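PDB 1E9R: conjugal transfer protein TRWB from Escherichia coli, which probably acts as a ring-shaped, ATP-driven motor that couples DNA to the secretion channel during bacterial conjugation. Local coordinates for residues B[63-68]-B[401-405]; B[232-236]-B[269-274]; B[275-281]-B[306-310]. All blocks are in the same frame, centred on the assembly; numbering follows the deposited sequence.

All three contacts belong to the type IV secretion-system coupling-protein DNA-binding domain, of the P-loop NTPase clan. Interaction 1 spans the other two along the chain, which follow one another inside its 332-residue loop. Its centre lies about 34 Å from that of interaction 2 and about 30 Å from that of interaction 3, so the sulfate-filled loop is remote from both. Interactions 2 and 3 have centres about 10 Å apart and touch. Interactions 1 and 3 reach the same large mixed sheet, through strands 404-408, 281-285 and 309-315. That sheet thus links the probable nucleotide site to the 270-280 connection, which leads from helix 252-269 to strand 281-285.

Interaction 1: residues B[63-68]-B[401-405]. With SO4 (sulfate ion), chain I.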
ATOM      1  N   GLY B  63      12.009   9.064  29.191  1.00 44.73           N
ATOM      2  CA  GLY B  63      12.424   8.765  30.548  1.00 44.06           C
ATOM      3  C   GLY B  63      13.445   7.658  30.725  1.00 45.10           C
ATOM      4  O   GLY B  63      13.896   7.426  31.839  1.00 46.40           O
ATOM      5  N   THR B  64      13.828   6.980  29.648  1.00 43.65           N
ATOM      6  CA  THR B  64      14.799   5.903  29.763  1.00 41.93           C
ATOM      7  C   THR B  64      16.227   6.366  30.067  1.00 40.74           C
ATOM      8  O   THR B  64      17.066   5.557  30.452  1.00 41.89           O
ATOM      9  CB  THR B  64      14.808   5.018  28.500  1.00 39.91           C
ATOM     10  OG1 THR B  64      14.976   5.827  27.332  1.00 40.64           O
ATOM     11  CG2 THR B  64      13.510   4.254  28.394  1.00 39.97           C
ATOM     12  N   GLY B  65      16.506   7.656  29.891  1.00 39.75           N
ATOM     13  CA  GLY B  65      17.838   8.173  30.180  1.00 37.87           C
ATOM     14  C   GLY B  65      18.703   8.685  29.029  1.00 38.01           C
ATOM     15  O   GLY B  65      19.909   8.873  29.205  1.00 37.41           O
ATOM     16  N   LYS B  66      18.110   8.924  27.861  1.00 36.85           N
ATOM     17  CA  LYS B  66      18.862   9.403  26.701  1.00 37.29           C
ATOM     18  C   LYS B  66      19.646  10.691  26.975  1.00 37.40           C
ATOM     19  O   LYS B  66      20.812  10.818  26.583  1.00 37.75           O
ATOM     20  CB  LYS B  66      17.914   9.634  25.513  1.00 37.36           C
ATOM     21  CG  LYS B  66      17.172   8.392  25.034  1.00 36.28           C
ATOM     22  CD  LYS B  66      16.358   8.674  23.776  1.00 37.10           C
ATOM     23  CE  LYS B  66      15.217   9.637  24.048  1.00 35.98           C
ATOM     24  NZ  LYS B  66      14.180   9.051  24.920  1.00 31.84           N
ATOM     25  N   SER B  67      18.999  11.647  27.639  1.00 37.75           N
ATOM     26  CA  SER B  67      19.625  12.928  27.954  1.00 38.51           C
ATOM     27  C   SER B  67      20.790  12.738  28.914  1.00 38.14           C
ATOM     28  O   SER B  67      21.823  13.402  28.786  1.00 39.52           O
ATOM     29  CB  SER B  67      18.600  13.890  28.570  1.00 38.45           C
ATOM     30  OG  SER B  67      18.103  13.393  29.805  1.00 44.41           O
ATOM     31  N   VAL B  68      20.623  11.840  29.881  1.00 37.83           N
ATOM     32  CA  VAL B  68      21.689  11.575  30.838  1.00 37.77           C
ATOM     33  C   VAL B  68      22.901  11.065  30.074  1.00 39.07           C
ATOM     34  O   VAL B  68      24.014  11.536  30.286  1.00 39.89           O
ATOM     35  CB  VAL B  68      21.284  10.511  31.881  1.00 38.06           C
ATOM     36  CG1 VAL B  68      22.488  10.126  32.721  1.00 35.72           C
ATOM     37  CG2 VAL B  68      20.181  11.046  32.774  1.00 36.96           C
ATOM     38  N   PRO B 401      14.956  -1.840  33.501  1.00 49.57           N
ATOM     39  CA  PRO B 401      14.726  -0.753  34.465  1.00 48.51           C
ATOM     40  C   PRO B 401      15.288   0.515  33.832  1.00 49.80           C
ATOM     41  O   PRO B 401      16.167   0.441  32.968  1.00 49.78           O
ATOM     42  CB  PRO B 401      15.505  -1.206  35.698  1.00 49.14           C
ATOM     43  CG  PRO B 401      16.612  -2.044  35.122  1.00 49.94           C
ATOM     44  CD  PRO B 401      15.907  -2.834  34.036  1.00 49.57           C
ATOM     45  N   ASP B 402      14.781   1.673  34.227  1.00 51.12           N
ATOM     46  CA  ASP B 402      15.280   2.900  33.624  1.00 52.28           C
ATOM     47  C   ASP B 402      16.729   3.166  34.011  1.00 51.24           C
ATOM     48  O   ASP B 402      17.215   2.660  35.020  1.00 51.31           O
ATOM     49  CB  ASP B 402      14.364   4.077  33.983  1.00 56.21           C
ATOM     50  CG  ASP B 402      13.136   4.158  33.065  1.00 59.74           C
ATOM     51  OD1 ASP B 402      12.542   3.096  32.757  1.00 61.35           O
ATOM     52  OD2 ASP B 402      12.760   5.280  32.651  1.00 61.51           O
ATOM     53  N   LEU B 403      17.422   3.946  33.190  1.00 50.20           N
ATOM     54  CA  LEU B 403      18.824   4.256  33.418  1.00 49.03           C
ATOM     55  C   LEU B 403      19.674   3.009  33.243  1.00 48.51           C
ATOM     56  O   LEU B 403      20.684   2.825  33.909  1.00 47.77           O
ATOM     57  CB  LEU B 403      19.031   4.844  34.807  1.00 48.80           C
ATOM     58  CG  LEU B 403      18.517   6.273  34.960  1.00 51.13           C
ATOM     59  CD1 LEU B 403      18.743   6.728  36.390  1.00 51.36           C
ATOM     60  CD2 LEU B 403      19.231   7.189  33.975  1.00 50.28           C
ATOM     61  N   THR B 404      19.236   2.140  32.348  1.00 46.88           N
ATOM     62  CA  THR B 404      19.968   0.928  32.030  1.00 46.15           C
ATOM     63  C   THR B 404      20.077   0.900  30.504  1.00 43.60           C
ATOM     64  O   THR B 404      19.098   1.163  29.787  1.00 44.58           O
ATOM     65  CB  THR B 404      19.237  -0.317  32.526  1.00 47.00           C
ATOM     66  OG1 THR B 404      18.945  -0.161  33.916  1.00 49.19           O
ATOM     67  CG2 THR B 404      20.106  -1.551  32.332  1.00 45.23           C
ATOM     68  N   ALA B 405      21.269   0.594  30.006  1.00 41.58           N
ATOM     69  CA  ALA B 405      21.483   0.578  28.569  1.00 39.79           C
ATOM     70  C   ALA B 405      22.304  -0.579  28.041  1.00 38.58           C
ATOM     71  O   ALA B 405      23.155  -1.133  28.730  1.00 36.50           O
ATOM     72  CB  ALA B 405      22.137   1.885  28.137  1.00 37.89           C
TER
HETATM   73  S   SO4 I 601      15.034  10.525  28.404  1.00 43.18           S
HETATM   74  O1  SO4 I 601      15.059   9.889  29.726  1.00 46.98           O
HETATM   75  O2  SO4 I 601      16.237  11.371  28.271  1.00 40.66           O
HETATM   76  O3  SO4 I 601      15.021   9.485  27.354  1.00 44.16           O
HETATM   77  O4  SO4 I 601      13.823  11.355  28.296  1.00 44.83           O
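Thr64 and Leu403 are joined by a backbone hydrogen bond, Leu403 N to Thr64 O at 3.2 Å, while the CA atoms of Thr64 and Asp402 come within 4.9 Å. Beside this link the Asp402 carboxylate reaches the loop: OD2 lies 2.6 Å from Gly63 O, and the same oxygen forms a salt bridge to Arg54 of a second subunit, so the contact lies at a subunit interface. Leu403 turns its CD2 branch back over the start of helix 66-79. Its CG stands anti to the carbonyl carbon, which lets CD2 meet Val68 CG2 at 4.1 Å, the two side chains crossing at about a right angle. The same methyl lies over Gly65 CA, where a beta carbon would be crowded against it. Gly65 occupies the N-cap position, and the strand-loop-helix course with Gly65, Lys66 and Ser67 matches a P-loop (Walker A), in keeping with the NTPase family. The sulfate, probably from the crystallisation liquor, sits where such a loop would be expected to hold a nucleotide phosphate. Backbone amides of the loop bind it: Gly65 N gives a 2.7 Å bond to O1, and Ser67 N meets O2 almost straight, with an N-H...O angle of 171°. Lys66 bends at its last two torsions (chi3 -67°, chi4 -68°) and curls its chain round O3, bringing NZ to 2.6 Å from that oxygen. O3 also accepts from Lys66 N, so one residue grips it with both backbone and side chain. Gly60 O takes a second bond from Lys66 NZ, helping to fix the ammonium, and Thr64 OG1 is tied back to Ala61 O within the loop.

Interaction 2: residues B[232-236]-B[269-274]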
ATOM      1  N   ARG B 232      29.613  29.118   9.390  1.00 33.96           N
ATOM      2  CA  ARG B 232      30.730  28.635   8.581  1.00 34.68           C
ATOM      3  C   ARG B 232      32.049  29.159   9.125  1.00 37.46           C
ATOM      4  O   ARG B 232      33.013  28.407   9.301  1.00 37.16           O
ATOM      5  CB  ARG B 232      30.585  29.091   7.130  1.00 32.19           C
ATOM      6  CG  ARG B 232      29.385  28.527   6.437  1.00 31.18           C
ATOM      7  CD  ARG B 232      29.370  28.899   4.974  1.00 32.95           C
ATOM      8  NE  ARG B 232      30.398  28.213   4.209  1.00 31.65           N
ATOM      9  CZ  ARG B 232      30.492  28.280   2.887  1.00 35.44           C
ATOM     10  NH1 ARG B 232      29.619  29.001   2.199  1.00 33.01           N
ATOM     11  NH2 ARG B 232      31.448  27.618   2.248  1.00 34.96           N
ATOM     12  N   SER B 233      32.088  30.465   9.373  1.00 39.36           N
ATOM     13  CA  SER B 233      33.281  31.115   9.902  1.00 41.04           C
ATOM     14  C   SER B 233      33.579  30.579  11.299  1.00 41.64           C
ATOM     15  O   SER B 233      34.736  30.369  11.655  1.00 43.83           O
ATOM     16  CB  SER B 233      33.075  32.628   9.955  1.00 41.50           C
ATOM     17  OG  SER B 233      32.861  33.153   8.656  1.00 41.08           O
ATOM     18  N   TRP B 234      32.534  30.361  12.087  1.00 40.78           N
ATOM     19  CA  TRP B 234      32.698  29.832  13.427  1.00 41.02           C
ATOM     20  C   TRP B 234      33.368  28.449  13.379  1.00 43.49           C
ATOM     21  O   TRP B 234      34.275  28.152  14.159  1.00 44.61           O
ATOM     22  CB  TRP B 234      31.338  29.715  14.107  1.00 39.91           C
ATOM     23  CG  TRP B 234      31.405  29.077  15.453  1.00 40.17           C
ATOM     24  CD1 TRP B 234      31.840  29.652  16.612  1.00 38.99           C
ATOM     25  CD2 TRP B 234      31.063  27.723  15.781  1.00 40.65           C
ATOM     26  NE1 TRP B 234      31.792  28.743  17.642  1.00 39.56           N
ATOM     27  CE2 TRP B 234      31.317  27.550  17.162  1.00 40.85           C
ATOM     28  CE3 TRP B 234      30.566  26.637  15.044  1.00 41.26           C
ATOM     29  CZ2 TRP B 234      31.091  26.332  17.822  1.00 42.15           C
ATOM     30  CZ3 TRP B 234      30.342  25.422  15.701  1.00 41.91           C
ATOM     31  CH2 TRP B 234      30.606  25.284  17.077  1.00 41.88           C
ATOM     32  N   LEU B 235      32.917  27.598  12.466  1.00 42.74           N
ATOM     33  CA  LEU B 235      33.486  26.261  12.353  1.00 43.22           C
ATOM     34  C   LEU B 235      34.965  26.320  12.041  1.00 44.22           C
ATOM     35  O   LEU B 235      35.754  25.527  12.553  1.00 44.63           O
ATOM     36  CB  LEU B 235      32.767  25.462  11.265  1.00 41.30           C
ATOM     37  CG  LEU B 235      31.357  24.983  11.614  1.00 41.40           C
ATOM     38  CD1 LEU B 235      30.706  24.353  10.396  1.00 41.39           C
ATOM     39  CD2 LEU B 235      31.429  23.994  12.755  1.00 40.35           C
ATOM     40  N   GLU B 236      35.337  27.275  11.204  1.00 45.65           N
ATOM     41  CA  GLU B 236      36.721  27.436  10.796  1.00 49.47           C
ATOM     42  C   GLU B 236      37.593  28.053  11.872  1.00 49.68           C
ATOM     43  O   GLU B 236      38.803  27.865  11.869  1.00 50.75           O
ATOM     44  CB  GLU B 236      36.785  28.293   9.535  1.00 51.05           C
ATOM     45  CG  GLU B 236      35.972  27.730   8.389  1.00 54.57           C
ATOM     46  CD  GLU B 236      36.004  28.615   7.163  1.00 57.98           C
ATOM     47  OE1 GLU B 236      35.586  29.793   7.276  1.00 59.50           O
ATOM     48  OE2 GLU B 236      36.443  28.127   6.094  1.00 60.36           O
ATOM     49  N   SER B 269      27.999  22.741   5.860  1.00 33.43           N
ATOM     50  CA  SER B 269      29.211  23.527   6.005  1.00 35.03           C
ATOM     51  C   SER B 269      30.491  22.761   6.308  1.00 34.33           C
ATOM     52  O   SER B 269      31.540  23.101   5.765  1.00 34.88           O
ATOM     53  CB  SER B 269      28.985  24.622   7.049  1.00 35.13           C
ATOM     54  OG  SER B 269      28.023  25.549   6.573  1.00 35.06           O
ATOM     55  N   ILE B 270      30.423  21.733   7.153  1.00 35.98           N
ATOM     56  CA  ILE B 270      31.630  20.976   7.474  1.00 38.48           C
ATOM     57  C   ILE B 270      32.245  20.342   6.229  1.00 39.37           C
ATOM     58  O   ILE B 270      33.446  20.097   6.181  1.00 42.01           O
ATOM     59  CB  ILE B 270      31.356  19.858   8.472  1.00 38.58           C
ATOM     60  CG1 ILE B 270      30.404  18.852   7.839  1.00 39.79           C
ATOM     61  CG2 ILE B 270      30.795  20.433   9.770  1.00 39.14           C
ATOM     62  CD1 ILE B 270      30.396  17.526   8.530  1.00 43.01           C
ATOM     63  N   LEU B 271      31.416  20.079   5.226  1.00 40.54           N
ATOM     64  CA  LEU B 271      31.873  19.476   3.981  1.00 42.29           C
ATOM     65  C   LEU B 271      32.720  20.451   3.189  1.00 43.93           C
ATOM     66  O   LEU B 271      33.362  20.076   2.204  1.00 45.29           O
ATOM     67  CB  LEU B 271      30.673  19.054   3.139  1.00 43.29           C
ATOM     68  CG  LEU B 271      30.165  17.620   3.230  1.00 44.19           C
ATOM     69  CD1 LEU B 271      30.158  17.144   4.655  1.00 43.26           C
ATOM     70  CD2 LEU B 271      28.779  17.563   2.617  1.00 42.85           C
ATOM     71  N   SER B 272      32.706  21.706   3.619  1.00 44.48           N
ATOM     72  CA  SER B 272      33.464  22.754   2.948  1.00 46.84           C
ATOM     73  C   SER B 272      34.705  23.148   3.737  1.00 48.62           C
ATOM     74  O   SER B 272      35.529  23.921   3.251  1.00 48.07           O
ATOM     75  CB  SER B 272      32.589  23.995   2.729  1.00 45.65           C
ATOM     76  OG  SER B 272      31.698  23.826   1.645  1.00 44.51           O
ATOM     77  N   LEU B 273      34.832  22.623   4.952  1.00 50.90           N
ATOM     78  CA  LEU B 273      35.980  22.939   5.799  1.00 52.84           C
ATOM     79  C   LEU B 273      37.283  22.436   5.206  1.00 55.11           C
ATOM     80  O   LEU B 273      37.336  21.345   4.635  1.00 55.69           O
ATOM     81  CB  LEU B 273      35.815  22.328   7.190  1.00 51.07           C
ATOM     82  CG  LEU B 273      34.747  22.950   8.079  1.00 50.76           C
ATOM     83  CD1 LEU B 273      34.701  22.218   9.392  1.00 46.44           C
ATOM     84  CD2 LEU B 273      35.055  24.411   8.302  1.00 48.95           C
ATOM     85  N   PRO B 274      38.358  23.229   5.336  1.00 57.57           N
ATOM     86  CA  PRO B 274      39.657  22.820   4.801  1.00 59.55           C
ATOM     87  C   PRO B 274      40.154  21.577   5.539  1.00 61.47           C
ATOM     88  O   PRO B 274      39.851  21.374   6.722  1.00 59.46           O
ATOM     89  CB  PRO B 274      40.533  24.046   5.045  1.00 59.09           C
ATOM     90  CG  PRO B 274      39.942  24.633   6.291  1.00 59.74           C
ATOM     91  CD  PRO B 274      38.457  24.534   6.014  1.00 58.71           C
TER
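Leu235 and Leu273 belong to a van der Waals contact, without hydrogen bonds between its segments, of leucine side chains and the aliphatic parts of polar ones; it sets the last turn of helix 231-236 against the chain leaving helix 252-269. Leu235 contributes two points of contact. Its CB meets Leu273 CD2 at 3.9 Å, while its CD1 reaches Ser269 CB at 3.8 Å and Ile270 CG2 at 4.0 Å. Leu273 CD2 lies against Glu236 as well, touching its aliphatic CG at 3.4 Å. Beyond that CG the glutamate runs extended (chi2 178°), carrying its carboxylate past Pro274 so that OE1 pairs with Arg122. Arg232 lies alongside the serines: its CG is 3.3 Å from Ser269 OG, and NH2 passes obliquely by Ser272 CB at 3.8 Å. Its guanidinium is engaged elsewhere, NH1 bonding to Glu120 O and Asp126. Ser269 OG is likewise satisfied by Val265 O and Tyr130, and Ser272 OG by Asp250 of a third subunit. The contact thus packs helix 231-236 against the end of helix 252-269 and the chain that follows it, with Leu235 reaching Leu281 of strand 281-285 and Ile270 packing on Leu309 of strand 309-315.

Interaction 3: residues B[275-281]-B[306-310]; sequences EEPKRRL and KAGLR
Leu281 and Leu309 pair as a parallel beta bridge at the start of strands 281-285 and 309-315, with CA atoms 5.0 Å apart; it joins neighbouring parallel strands of the large mixed sheet, in keeping with a P-loop NTPase core. Leu281 N bonds to Gly308 O at 2.8 Å and 175°, and Leu281 O accepts from Arg310 N at 2.9 Å. Gly308 CA makes a CA-H...O contact with Arg279 O, 3.3 Å away, where a beta carbon would clash. Around this pairing lie the arginines. Arg280 sets CD over one face of the Arg310 guanidinium, 3.3 Å from NH2, and the two guanidinium planes stand 86° apart. Arg310 NH1 hydrogen-bonds to Gly308 O from the opposite face of the carbonyl to Leu281 N, while its NE forms a salt bridge to Glu52. Replacing Arg310 by an alanine would be likely to leave Glu52 without this ionic mate, Gly308 O short of one donor and Arg280 CD without the flat surface beside it. Arg279, with CG anti to its own amide nitrogen (chi1 -173°), carries CD to 3.1 Å from Ala307 O, and Pro274 O holds its NH2. Farther out, Lys306 NZ forms a salt bridge with Glu275 OE2 at 3.3 Å. Glu52, by pairing with Arg310 NE, probably eases the close approach of Arg280 to Arg310.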
ATOM      1  N   GLU B 275      40.907  20.747   4.831  1.00 64.74           N
ATOM      2  CA  GLU B 275      41.432  19.522   5.407  1.00 68.69           C
ATOM      3  C   GLU B 275      42.297  19.728   6.654  1.00 69.76           C
ATOM      4  O   GLU B 275      43.382  20.311   6.587  1.00 69.66           O
ATOM      5  CB  GLU B 275      42.208  18.751   4.337  1.00 71.26           C
ATOM      6  CG  GLU B 275      41.488  17.502   3.863  1.00 74.37           C
ATOM      7  CD  GLU B 275      41.522  16.397   4.906  1.00 76.87           C
ATOM      8  OE1 GLU B 275      41.284  16.692   6.101  1.00 77.73           O
ATOM      9  OE2 GLU B 275      41.785  15.232   4.529  1.00 78.26           O
ATOM     10  N   GLU B 276      41.792  19.257   7.794  1.00 70.55           N
ATOM     11  CA  GLU B 276      42.497  19.347   9.072  1.00 71.29           C
ATOM     12  C   GLU B 276      42.407  18.002   9.769  1.00 71.45           C
ATOM     13  O   GLU B 276      41.450  17.729  10.495  1.00 71.76           O
ATOM     14  CB  GLU B 276      41.890  20.415   9.990  1.00 72.48           C
ATOM     15  CG  GLU B 276      42.200  21.855   9.604  1.00 73.75           C
ATOM     16  CD  GLU B 276      43.663  22.066   9.261  1.00 75.03           C
ATOM     17  OE1 GLU B 276      44.530  21.536   9.994  1.00 74.55           O
ATOM     18  OE2 GLU B 276      43.941  22.766   8.260  1.00 74.72           O
ATOM     19  N   PRO B 277      43.412  17.141   9.557  1.00 71.81           N
ATOM     20  CA  PRO B 277      43.468  15.804  10.154  1.00 71.30           C
ATOM     21  C   PRO B 277      43.224  15.731  11.673  1.00 70.08           C
ATOM     22  O   PRO B 277      42.748  14.706  12.176  1.00 70.07           O
ATOM     23  CB  PRO B 277      44.868  15.318   9.761  1.00 71.64           C
ATOM     24  CG  PRO B 277      45.085  15.965   8.430  1.00 70.98           C
ATOM     25  CD  PRO B 277      44.589  17.373   8.695  1.00 72.05           C
ATOM     26  N   LYS B 278      43.525  16.807  12.400  1.00 68.43           N
ATOM     27  CA  LYS B 278      43.358  16.797  13.855  1.00 66.19           C
ATOM     28  C   LYS B 278      42.028  17.352  14.370  1.00 63.61           C
ATOM     29  O   LYS B 278      41.756  17.302  15.573  1.00 62.72           O
ATOM     30  CB  LYS B 278      44.504  17.570  14.524  1.00 68.26           C
ATOM     31  CG  LYS B 278      45.911  17.217  14.036  1.00 71.19           C
ATOM     32  CD  LYS B 278      46.948  17.408  15.145  1.00 72.82           C
ATOM     33  CE  LYS B 278      46.723  18.692  15.939  1.00 74.57           C
ATOM     34  NZ  LYS B 278      47.617  18.785  17.131  1.00 74.71           N
ATOM     35  N   ARG B 279      41.200  17.873  13.468  1.00 60.31           N
ATOM     36  CA  ARG B 279      39.913  18.446  13.855  1.00 56.36           C
ATOM     37  C   ARG B 279      38.898  17.420  14.361  1.00 54.79           C
ATOM     38  O   ARG B 279      38.685  16.379  13.738  1.00 52.71           O
ATOM     39  CB  ARG B 279      39.308  19.202  12.675  1.00 55.47           C
ATOM     40  CG  ARG B 279      38.054  19.972  13.028  1.00 55.02           C
ATOM     41  CD  ARG B 279      37.278  20.414  11.788  1.00 55.08           C
ATOM     42  NE  ARG B 279      37.954  21.431  10.984  1.00 52.41           N
ATOM     43  CZ  ARG B 279      38.472  21.218   9.775  1.00 52.61           C
ATOM     44  NH1 ARG B 279      38.402  20.017   9.211  1.00 52.65           N
ATOM     45  NH2 ARG B 279      39.055  22.211   9.120  1.00 51.81           N
ATOM     46  N   ARG B 280      38.283  17.723  15.501  1.00 53.18           N
ATOM     47  CA  ARG B 280      37.258  16.864  16.097  1.00 50.92           C
ATOM     48  C   ARG B 280      36.059  17.739  16.461  1.00 49.31           C
ATOM     49  O   ARG B 280      36.155  18.592  17.354  1.00 48.85           O
ATOM     50  CB  ARG B 280      37.761  16.178  17.370  1.00 52.33           C
ATOM     51  CG  ARG B 280      38.804  15.098  17.180  1.00 54.42           C
ATOM     52  CD  ARG B 280      38.697  14.112  18.334  1.00 57.24           C
ATOM     53  NE  ARG B 280      39.771  14.168  19.330  1.00 62.45           N
ATOM     54  CZ  ARG B 280      40.258  15.272  19.897  1.00 64.68           C
ATOM     55  NH1 ARG B 280      39.810  16.471  19.560  1.00 67.42           N
ATOM     56  NH2 ARG B 280      41.225  15.176  20.797  1.00 65.22           N
ATOM     57  N   LEU B 281      34.936  17.529  15.772  1.00 45.91           N
ATOM     58  CA  LEU B 281      33.730  18.310  16.023  1.00 42.34           C
ATOM     59  C   LEU B 281      32.509  17.426  16.281  1.00 40.85           C
ATOM     60  O   LEU B 281      32.137  16.601  15.446  1.00 42.56           O
ATOM     61  CB  LEU B 281      33.445  19.224  14.829  1.00 42.65           C
ATOM     62  CG  LEU B 281      32.601  20.505  15.002  1.00 45.33           C
ATOM     63  CD1 LEU B 281      31.572  20.568  13.884  1.00 45.52           C
ATOM     64  CD2 LEU B 281      31.898  20.540  16.344  1.00 46.40           C
ATOM     65  N   LYS B 306      36.476  13.097   7.194  1.00 53.63           N
ATOM     66  CA  LYS B 306      37.648  13.907   6.899  1.00 53.24           C
ATOM     67  C   LYS B 306      37.578  15.218   7.675  1.00 51.95           C
ATOM     68  O   LYS B 306      38.602  15.817   8.001  1.00 53.44           O
ATOM     69  CB  LYS B 306      37.724  14.191   5.399  1.00 56.59           C
ATOM     70  CG  LYS B 306      38.929  13.575   4.685  1.00 61.51           C
ATOM     71  CD  LYS B 306      39.029  12.061   4.894  1.00 63.95           C
ATOM     72  CE  LYS B 306      39.996  11.424   3.894  1.00 65.61           C
ATOM     73  NZ  LYS B 306      41.344  12.069   3.883  1.00 67.84           N
ATOM     74  N   ALA B 307      36.363  15.665   7.971  1.00 49.12           N
ATOM     75  CA  ALA B 307      36.180  16.903   8.716  1.00 45.90           C
ATOM     76  C   ALA B 307      36.217  16.629  10.208  1.00 44.31           C
ATOM     77  O   ALA B 307      36.307  17.556  11.002  1.00 45.02           O
ATOM     78  CB  ALA B 307      34.863  17.560   8.346  1.00 47.12           C
ATOM     79  N   GLY B 308      36.147  15.357  10.591  1.00 42.05           N
ATOM     80  CA  GLY B 308      36.194  15.004  12.000  1.00 38.21           C
ATOM     81  C   GLY B 308      34.854  15.150  12.678  1.00 38.18           C
ATOM     82  O   GLY B 308      34.784  15.435  13.870  1.00 36.96           O
ATOM     83  N   LEU B 309      33.790  14.946  11.908  1.00 36.40           N
ATOM     84  CA  LEU B 309      32.424  15.058  12.415  1.00 34.96           C
ATOM     85  C   LEU B 309      32.023  13.799  13.159  1.00 34.88           C
ATOM     86  O   LEU B 309      32.169  12.681  12.647  1.00 35.30           O
ATOM     87  CB  LEU B 309      31.449  15.290  11.257  1.00 35.99           C
ATOM     88  CG  LEU B 309      30.075  15.937  11.489  1.00 37.99           C
ATOM     89  CD1 LEU B 309      28.992  14.983  11.005  1.00 39.31           C
ATOM     90  CD2 LEU B 309      29.883  16.314  12.952  1.00 37.55           C
ATOM     91  N   ARG B 310      31.522  14.004  14.374  1.00 31.62           N
ATOM     92  CA  ARG B 310      31.081  12.930  15.247  1.00 31.53           C
ATOM     93  C   ARG B 310      29.677  13.291  15.683  1.00 31.63           C
ATOM     94  O   ARG B 310      29.488  14.257  16.424  1.00 31.79           O
ATOM     95  CB  ARG B 310      31.989  12.835  16.471  1.00 32.00           C
ATOM     96  CG  ARG B 310      33.432  12.529  16.129  1.00 33.27           C
ATOM     97  CD  ARG B 310      34.370  13.094  17.180  1.00 36.41           C
ATOM     98  NE  ARG B 310      35.647  12.384  17.221  1.00 35.62           N
ATOM     99  CZ  ARG B 310      36.541  12.366  16.239  1.00 37.19           C
ATOM    100  NH1 ARG B 310      36.317  13.035  15.111  1.00 37.21           N
ATOM    101  NH2 ARG B 310      37.669  11.678  16.397  1.00 38.00           N
TER